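Local atomic coordinates of cpftsy (Physcomitrella patens, PDB entry 4AK9), a protein that is the chloroplast homologue of the SRP receptor FtsY, a SIMIBI-class GTPase that probably docks the chloroplast signal recognition particle during protein targeting to the thylakoid membrane. Residues G248-A253 / T275-C280; F267-L272 / I290-V295. All blocks are in the same frame, centred on the assembly; numbering follows the deposited sequence.

Contact 1: residues G248-A253 / T275-C280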
ATOM      1  N   GLY A 248      -5.839  -1.056  -2.206  1.00 16.98           N
ATOM      2  CA  GLY A 248      -4.855  -2.043  -1.765  1.00 19.47           C
ATOM      3  C   GLY A 248      -4.850  -2.286  -0.267  1.00 24.31           C
ATOM      4  O   GLY A 248      -5.899  -2.405   0.382  1.00 20.46           O
ATOM      5  N   LEU A 249      -3.654  -2.322   0.313  1.00 20.97           N
ATOM      6  CA  LEU A 249      -3.511  -2.668   1.723  1.00 21.79           C
ATOM      7  C   LEU A 249      -4.180  -1.620   2.603  1.00 20.40           C
ATOM      8  O   LEU A 249      -4.507  -1.856   3.773  1.00 20.51           O
ATOM      9  CB  LEU A 249      -2.024  -2.757   2.073  1.00 22.94           C
ATOM     10  CG  LEU A 249      -1.663  -3.627   3.272  1.00 32.64           C
ATOM     11  CD1 LEU A 249      -1.778  -5.086   2.888  1.00 28.61           C
ATOM     12  CD2 LEU A 249      -0.250  -3.324   3.738  1.00 34.32           C
ATOM     13  N   ASN A 250      -4.359  -0.430   2.042  1.00 19.97           N
ATOM     14  CA  ASN A 250      -5.039   0.615   2.796  1.00 19.44           C
ATOM     15  C   ASN A 250      -6.454   0.262   3.204  1.00 21.60           C
ATOM     16  O   ASN A 250      -6.989   0.874   4.134  1.00 26.65           O
ATOM     17  CB  ASN A 250      -4.971   1.954   2.030  1.00 18.38           C
ATOM     18  CG  ASN A 250      -3.570   2.486   1.970  1.00 28.11           C
ATOM     19  OD1 ASN A 250      -2.783   2.361   2.941  1.00 27.05           O
ATOM     20  ND2 ASN A 250      -3.214   3.058   0.820  1.00 30.05           N
ATOM     21  N   MET A 251      -7.033  -0.752   2.560  1.00 22.01           N
ATOM     22  CA  MET A 251      -8.372  -1.240   2.929  1.00 23.38           C
ATOM     23  C   MET A 251      -8.435  -1.912   4.303  1.00 26.29           C
ATOM     24  O   MET A 251      -9.517  -2.055   4.860  1.00 26.11           O
ATOM     25  CB  MET A 251      -8.916  -2.233   1.890  1.00 23.62           C
ATOM     26  CG  MET A 251      -8.332  -3.654   2.075  1.00 23.33           C
ATOM     27  SD  MET A 251      -8.715  -4.854   0.793  1.00 26.72           S
ATOM     28  CE  MET A 251      -8.778  -3.912  -0.722  1.00 21.22           C
ATOM     29  N   LEU A 252      -7.293  -2.326   4.859  1.00 23.71           N
ATOM     30  CA  LEU A 252      -7.278  -2.994   6.160  1.00 26.00           C
ATOM     31  C   LEU A 252      -7.822  -2.112   7.288  1.00 24.13           C
ATOM     32  O   LEU A 252      -8.441  -2.638   8.213  1.00 27.89           O
ATOM     33  CB  LEU A 252      -5.862  -3.469   6.542  1.00 25.31           C
ATOM     34  CG  LEU A 252      -5.448  -4.924   6.327  1.00 30.51           C
ATOM     35  CD1 LEU A 252      -5.871  -5.464   4.986  1.00 32.57           C
ATOM     36  CD2 LEU A 252      -3.920  -5.053   6.490  1.00 35.79           C
ATOM     37  N   ALA A 253      -7.615  -0.795   7.203  1.00 24.82           N
ATOM     38  CA  ALA A 253      -8.091   0.117   8.257  1.00 27.24           C
ATOM     39  C   ALA A 253      -9.619   0.093   8.362  1.00 31.58           C
ATOM     40  O   ALA A 253     -10.185  -0.155   9.440  1.00 25.42           O
ATOM     41  CB  ALA A 253      -7.573   1.547   8.029  1.00 30.93           C
ATOM     42  N   THR A 275      -5.817  -2.388 -10.584  1.00 23.37           N
ATOM     43  CA  THR A 275      -4.670  -2.197  -9.698  1.00 22.67           C
ATOM     44  C   THR A 275      -3.626  -3.312  -9.844  1.00 20.10           C
ATOM     45  O   THR A 275      -3.958  -4.436 -10.218  1.00 22.03           O
ATOM     46  CB  THR A 275      -5.130  -2.070  -8.203  1.00 21.42           C
ATOM     47  OG1 THR A 275      -4.008  -1.732  -7.382  1.00 20.41           O
ATOM     48  CG2 THR A 275      -5.763  -3.363  -7.697  1.00 21.90           C
ATOM     49  N   ALA A 276      -2.369  -2.970  -9.565  1.00 17.48           N
ATOM     50  CA  ALA A 276      -1.269  -3.939  -9.477  1.00 23.87           C
ATOM     51  C   ALA A 276      -1.168  -4.501  -8.059  1.00 24.17           C
ATOM     52  O   ALA A 276      -0.316  -5.351  -7.760  1.00 23.00           O
ATOM     53  CB  ALA A 276       0.041  -3.242  -9.859  1.00 26.93           C
ATOM     54  N   ARG A 277      -2.052  -4.042  -7.173  1.00 18.90           N
ATOM     55  CA  ARG A 277      -1.933  -4.332  -5.743  1.00 18.85           C
ATOM     56  C   ARG A 277      -2.768  -5.536  -5.326  1.00 21.72           C
ATOM     57  O   ARG A 277      -3.288  -5.567  -4.208  1.00 19.46           O
ATOM     58  CB  ARG A 277      -2.292  -3.061  -4.909  1.00 22.05           C
ATOM     59  CG  ARG A 277      -1.423  -1.859  -5.306  1.00 24.86           C
ATOM     60  CD  ARG A 277      -2.013  -0.501  -4.845  1.00 33.21           C
ATOM     61  NE  ARG A 277      -1.812  -0.375  -3.417  1.00 32.69           N
ATOM     62  CZ  ARG A 277      -1.975   0.733  -2.705  1.00 31.58           C
ATOM     63  NH1 ARG A 277      -2.351   1.860  -3.288  1.00 32.13           N
ATOM     64  NH2 ARG A 277      -1.742   0.693  -1.399  1.00 32.14           N
ATOM     65  N   GLY A 278      -2.864  -6.538  -6.207  1.00 20.46           N
ATOM     66  CA  GLY A 278      -3.668  -7.732  -5.963  1.00 20.56           C
ATOM     67  C   GLY A 278      -3.274  -8.609  -4.769  1.00 20.29           C
ATOM     68  O   GLY A 278      -4.095  -9.423  -4.300  1.00 20.54           O
ATOM     69  N   GLY A 279      -2.058  -8.424  -4.254  1.00 19.35           N
ATOM     70  CA  GLY A 279      -1.596  -9.117  -3.052  1.00 22.66           C
ATOM     71  C   GLY A 279      -2.440  -8.746  -1.841  1.00 21.51           C
ATOM     72  O   GLY A 279      -2.434  -9.449  -0.824  1.00 17.57           O
ATOM     73  N   CYS A 280      -3.196  -7.641  -1.939  1.00 19.51           N
ATOM     74  CA  CYS A 280      -4.049  -7.226  -0.827  1.00 21.76           C
ATOM     75  C   CYS A 280      -5.080  -8.306  -0.460  1.00 20.34           C
ATOM     76  O   CYS A 280      -5.487  -8.417   0.703  1.00 19.65           O
ATOM     77  CB  CYS A 280      -4.753  -5.878  -1.105  1.00 19.20           C
ATOM     78  SG  CYS A 280      -6.034  -5.938  -2.375  1.00 23.56           S
TER
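Arg277 and Cys280 pack against Gly248 from two directions, and most of the contact is van der Waals. The Arg277 guanidinium lays one face over the glycine, with NE 3.8 Å from Gly248 CA. Cys280 brings its CB to 3.7 Å from Gly248 C. Gly248 has a positive phi (54°), and a beta carbon there would collide with Arg277 NE, so glycine suits the site twice over. Beyond it, the Met251 methyl meets sulfur: CE lies 3.8 Å from Cys280 SG. The methionine chain bends at chi3 (34°), which turns this methyl toward the cysteine.

No hydrogen bond links the two segments directly; acidic residues outside them bind the polar groups. Asp60, from the helical bundle, takes a salt bridge from Arg277 NE and a hydrogen bond from Leu249 N, tying that bundle to the GTPase domain, consistent with the N/G interface of SRP-type GTPases. Asp60 of the second subunit forms a salt bridge with Arg277 NH2 and accepts a hydrogen bond from Asn250 ND2. Both nitrogens meet OD1 of that aspartate, consistent with ND2 lying 3.6 Å from NH2, at the guanidinium edge, with amide and guanidinium planes 82° apart. A leucine in place of Arg277 would probably leave both aspartates without their cationic mate and remove the flat group lying against Gly248 CA.

Within 275-280, Thr275 OG1 accepts from Arg277 N at 3.0 Å in an ST turn.

The contact places 248-253, which leads into helix 251-261, beside the loop before helix 280-288, at the subunit interface. Leu249 and Leu252 rest on helix 280-288, and Met251 and Cys280 both reach Leu269 of strand 266-270.

Contact 2: residues F267-L272 / I290-V295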
ATOM      1  N   PHE A 267     -15.422 -11.109   2.860  1.00 19.38           N
ATOM      2  CA  PHE A 267     -15.132  -9.887   2.107  1.00 15.14           C
ATOM      3  C   PHE A 267     -15.474 -10.048   0.623  1.00 14.03           C
ATOM      4  O   PHE A 267     -15.383 -11.144   0.060  1.00 17.73           O
ATOM      5  CB  PHE A 267     -13.639  -9.555   2.192  1.00 17.58           C
ATOM      6  CG  PHE A 267     -13.109  -9.474   3.589  1.00 17.16           C
ATOM      7  CD1 PHE A 267     -13.558  -8.513   4.465  1.00 19.21           C
ATOM      8  CD2 PHE A 267     -12.104 -10.356   4.008  1.00 20.66           C
ATOM      9  CE1 PHE A 267     -13.058  -8.434   5.757  1.00 20.57           C
ATOM     10  CE2 PHE A 267     -11.585 -10.280   5.318  1.00 20.13           C
ATOM     11  CZ  PHE A 267     -12.051  -9.305   6.182  1.00 19.68           C
ATOM     12  N   ILE A 268     -15.824  -8.931   0.016  1.00 15.32           N
ATOM     13  CA  ILE A 268     -15.892  -8.772  -1.431  1.00 16.17           C
ATOM     14  C   ILE A 268     -14.959  -7.656  -1.848  1.00 14.77           C
ATOM     15  O   ILE A 268     -15.114  -6.486  -1.444  1.00 15.67           O
ATOM     16  CB  ILE A 268     -17.343  -8.473  -1.882  1.00 17.72           C
ATOM     17  CG1 ILE A 268     -18.228  -9.657  -1.483  1.00 18.12           C
ATOM     18  CG2 ILE A 268     -17.382  -8.181  -3.466  1.00 17.81           C
ATOM     19  CD1 ILE A 268     -19.738  -9.351  -1.661  1.00 20.67           C
ATOM     20  N   LEU A 269     -13.942  -8.020  -2.632  1.00 18.42           N
ATOM     21  CA  LEU A 269     -12.921  -7.050  -3.050  1.00 18.41           C
ATOM     22  C   LEU A 269     -13.176  -6.680  -4.500  1.00 16.77           C
ATOM     23  O   LEU A 269     -13.096  -7.546  -5.370  1.00 20.23           O
ATOM     24  CB  LEU A 269     -11.507  -7.647  -2.907  1.00 20.66           C
ATOM     25  CG  LEU A 269     -10.892  -7.387  -1.507  1.00 26.89           C
ATOM     26  CD1 LEU A 269     -11.714  -8.011  -0.363  1.00 21.01           C
ATOM     27  CD2 LEU A 269      -9.459  -7.890  -1.436  1.00 22.96           C
ATOM     28  N   THR A 270     -13.535  -5.431  -4.725  1.00 16.75           N
ATOM     29  CA  THR A 270     -13.930  -4.967  -6.060  1.00 20.82           C
ATOM     30  C   THR A 270     -12.778  -4.268  -6.803  1.00 21.33           C
ATOM     31  O   THR A 270     -11.750  -3.913  -6.194  1.00 18.44           O
ATOM     32  CB  THR A 270     -15.079  -3.943  -5.963  1.00 22.40           C
ATOM     33  OG1 THR A 270     -14.631  -2.821  -5.201  1.00 26.76           O
ATOM     34  CG2 THR A 270     -16.314  -4.544  -5.296  1.00 28.93           C
ATOM     35  N   LYS A 271     -12.986  -4.049  -8.100  1.00 21.45           N
ATOM     36  CA  LYS A 271     -12.117  -3.210  -8.934  1.00 21.60           C
ATOM     37  C   LYS A 271     -10.676  -3.699  -9.004  1.00 22.33           C
ATOM     38  O   LYS A 271      -9.743  -2.903  -9.161  1.00 23.32           O
ATOM     39  CB  LYS A 271     -12.153  -1.780  -8.432  1.00 23.80           C
ATOM     40  CG  LYS A 271     -13.563  -1.177  -8.507  1.00 28.39           C
ATOM     41  CD  LYS A 271     -13.653   0.124  -7.722  1.00 31.91           C
ATOM     42  CE  LYS A 271     -12.756   1.211  -8.320  1.00 39.65           C
ATOM     43  NZ  LYS A 271     -12.822   2.509  -7.565  1.00 42.58           N
ATOM     44  N   LEU A 272     -10.490  -5.002  -8.921  1.00 18.42           N
ATOM     45  CA  LEU A 272      -9.139  -5.537  -8.887  1.00 23.64           C
ATOM     46  C   LEU A 272      -8.443  -5.482 -10.252  1.00 25.00           C
ATOM     47  O   LEU A 272      -7.213  -5.546 -10.342  1.00 21.45           O
ATOM     48  CB  LEU A 272      -9.139  -6.948  -8.317  1.00 22.31           C
ATOM     49  CG  LEU A 272      -9.389  -6.974  -6.796  1.00 23.20           C
ATOM     50  CD1 LEU A 272      -9.694  -8.388  -6.313  1.00 27.62           C
ATOM     51  CD2 LEU A 272      -8.165  -6.412  -6.036  1.00 22.24           C
ATOM     52  N   ILE A 290     -10.689 -13.892   7.989  1.00 18.40           N
ATOM     53  CA  ILE A 290     -12.055 -13.932   7.452  1.00 19.83           C
ATOM     54  C   ILE A 290     -11.896 -14.102   5.944  1.00 16.14           C
ATOM     55  O   ILE A 290     -11.003 -13.460   5.341  1.00 17.53           O
ATOM     56  CB  ILE A 290     -12.763 -12.594   7.726  1.00 21.65           C
ATOM     57  CG1 ILE A 290     -13.056 -12.455   9.232  1.00 18.70           C
ATOM     58  CG2 ILE A 290     -14.077 -12.462   6.920  1.00 19.73           C
ATOM     59  CD1 ILE A 290     -13.375 -11.029   9.597  1.00 22.77           C
ATOM     60  N   PRO A 291     -12.658 -15.044   5.341  1.00 18.23           N
ATOM     61  CA  PRO A 291     -12.396 -15.335   3.926  1.00 23.03           C
ATOM     62  C   PRO A 291     -12.834 -14.210   2.978  1.00 19.06           C
ATOM     63  O   PRO A 291     -13.761 -13.426   3.246  1.00 18.31           O
ATOM     64  CB  PRO A 291     -13.232 -16.609   3.677  1.00 18.32           C
ATOM     65  CG  PRO A 291     -14.391 -16.484   4.656  1.00 19.81           C
ATOM     66  CD  PRO A 291     -13.716 -15.913   5.900  1.00 21.47           C
ATOM     67  N   VAL A 292     -12.111 -14.097   1.875  1.00 18.72           N
ATOM     68  CA  VAL A 292     -12.601 -13.332   0.722  1.00 18.98           C
ATOM     69  C   VAL A 292     -13.562 -14.283  -0.009  1.00 21.66           C
ATOM     70  O   VAL A 292     -13.197 -15.433  -0.306  1.00 18.94           O
ATOM     71  CB  VAL A 292     -11.432 -12.917  -0.206  1.00 19.07           C
ATOM     72  CG1 VAL A 292     -11.989 -12.423  -1.561  1.00 20.15           C
ATOM     73  CG2 VAL A 292     -10.581 -11.820   0.459  1.00 17.36           C
ATOM     74  N   LYS A 293     -14.796 -13.834  -0.266  1.00 16.99           N
ATOM     75  CA  LYS A 293     -15.805 -14.704  -0.852  1.00 18.51           C
ATOM     76  C   LYS A 293     -16.051 -14.432  -2.343  1.00 22.33           C
ATOM     77  O   LYS A 293     -16.385 -15.365  -3.096  1.00 19.56           O
ATOM     78  CB  LYS A 293     -17.126 -14.613  -0.055  1.00 17.23           C
ATOM     79  CG  LYS A 293     -16.984 -15.166   1.387  1.00 18.70           C
ATOM     80  CD  LYS A 293     -18.320 -15.618   2.020  1.00 19.54           C
ATOM     81  CE  LYS A 293     -17.969 -16.499   3.254  1.00 19.05           C
ATOM     82  NZ  LYS A 293     -19.144 -17.166   3.876  1.00 19.87           N
ATOM     83  N   PHE A 294     -15.887 -13.173  -2.749  1.00 19.21           N
ATOM     84  CA  PHE A 294     -15.965 -12.768  -4.172  1.00 20.92           C
ATOM     85  C   PHE A 294     -14.866 -11.762  -4.514  1.00 20.56           C
ATOM     86  O   PHE A 294     -14.447 -10.955  -3.649  1.00 20.12           O
ATOM     87  CB  PHE A 294     -17.323 -12.121  -4.466  1.00 22.82           C
ATOM     88  CG  PHE A 294     -18.480 -13.068  -4.299  1.00 20.58           C
ATOM     89  CD1 PHE A 294     -19.095 -13.224  -3.056  1.00 24.83           C
ATOM     90  CD2 PHE A 294     -18.937 -13.808  -5.370  1.00 23.80           C
ATOM     91  CE1 PHE A 294     -20.164 -14.113  -2.901  1.00 26.96           C
ATOM     92  CE2 PHE A 294     -20.014 -14.719  -5.218  1.00 25.66           C
ATOM     93  CZ  PHE A 294     -20.616 -14.859  -3.970  1.00 22.89           C
ATOM     94  N   VAL A 295     -14.409 -11.784  -5.769  1.00 17.83           N
ATOM     95  CA  VAL A 295     -13.570 -10.701  -6.289  1.00 18.92           C
ATOM     96  C   VAL A 295     -14.218 -10.078  -7.537  1.00 22.05           C
ATOM     97  O   VAL A 295     -14.735 -10.800  -8.388  1.00 22.23           O
ATOM     98  CB  VAL A 295     -12.171 -11.204  -6.646  1.00 20.80           C
ATOM     99  CG1 VAL A 295     -11.401 -11.539  -5.367  1.00 18.01           C
ATOM    100  CG2 VAL A 295     -12.262 -12.457  -7.534  1.00 23.33           C
TER
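Phe267 and Ile290 meet at the entry to two parallel strands, 266-270 and 292-296, which flank helix 280-288 in a beta-alpha-beta unit of the P-loop GTPase fold. Ile290 CG2 sits over one face of the phenyl ring in a CH-pi contact, 4.0 Å from its centroid, while Val292 CG2 approaches the ring edge. Phe267 CG lies beside its own backbone N (chi1 -54°), directing the ring toward Ile290. Past the end of strand 266-270, Leu272 CD1 crosses to Val295 CG1 at 3.7 Å.

The backbone ladder holds these groups in place. Phe267 N donates to Pro291 O at 2.9 Å, and Lys293 N returns a nearly straight bond (171°) to Phe267 O. A beta bulge then shifts the register by one residue, so that Ile268 pairs with Phe294 and Leu269 N bonds to Phe294 O. Ile268 and Phe294 lie side by side on the sheet face covered by helix 126-142. On the other face, Phe267, Leu269 and Val292 pack against helix 280-288.

Farther out, Lys293 NZ reaches Glu238 and the carbonyl of Glu108. Ile290 O, buried and without a hydrogen-bond partner, lies 3.2 Å from Phe267 CE2.

How the contacts relate
From the N-terminal side, the chain passes through 248-253 into helix 251-261, then enters strand 266-270, which carries most of 267-272. The loop at 275-280 returns to 248-253, closing contact 1 around that helix and strand. Helix 280-288 follows, and 290-295 closes contact 2 beside strand 266-270, completing the beta-alpha-beta crossover. The two closures therefore cross: contact 2 opens at 267-272, inside the loop of contact 1, and closes beyond it. Their centres are 11 Å apart, and Leu269 bridges them, its CD2 3.8 Å from Met251 SD. Contact 2 pairs two neighbouring strands of the central sheet, whereas contact 1 brings together the N-terminal ends of two successive helices at the boundary with the second subunit.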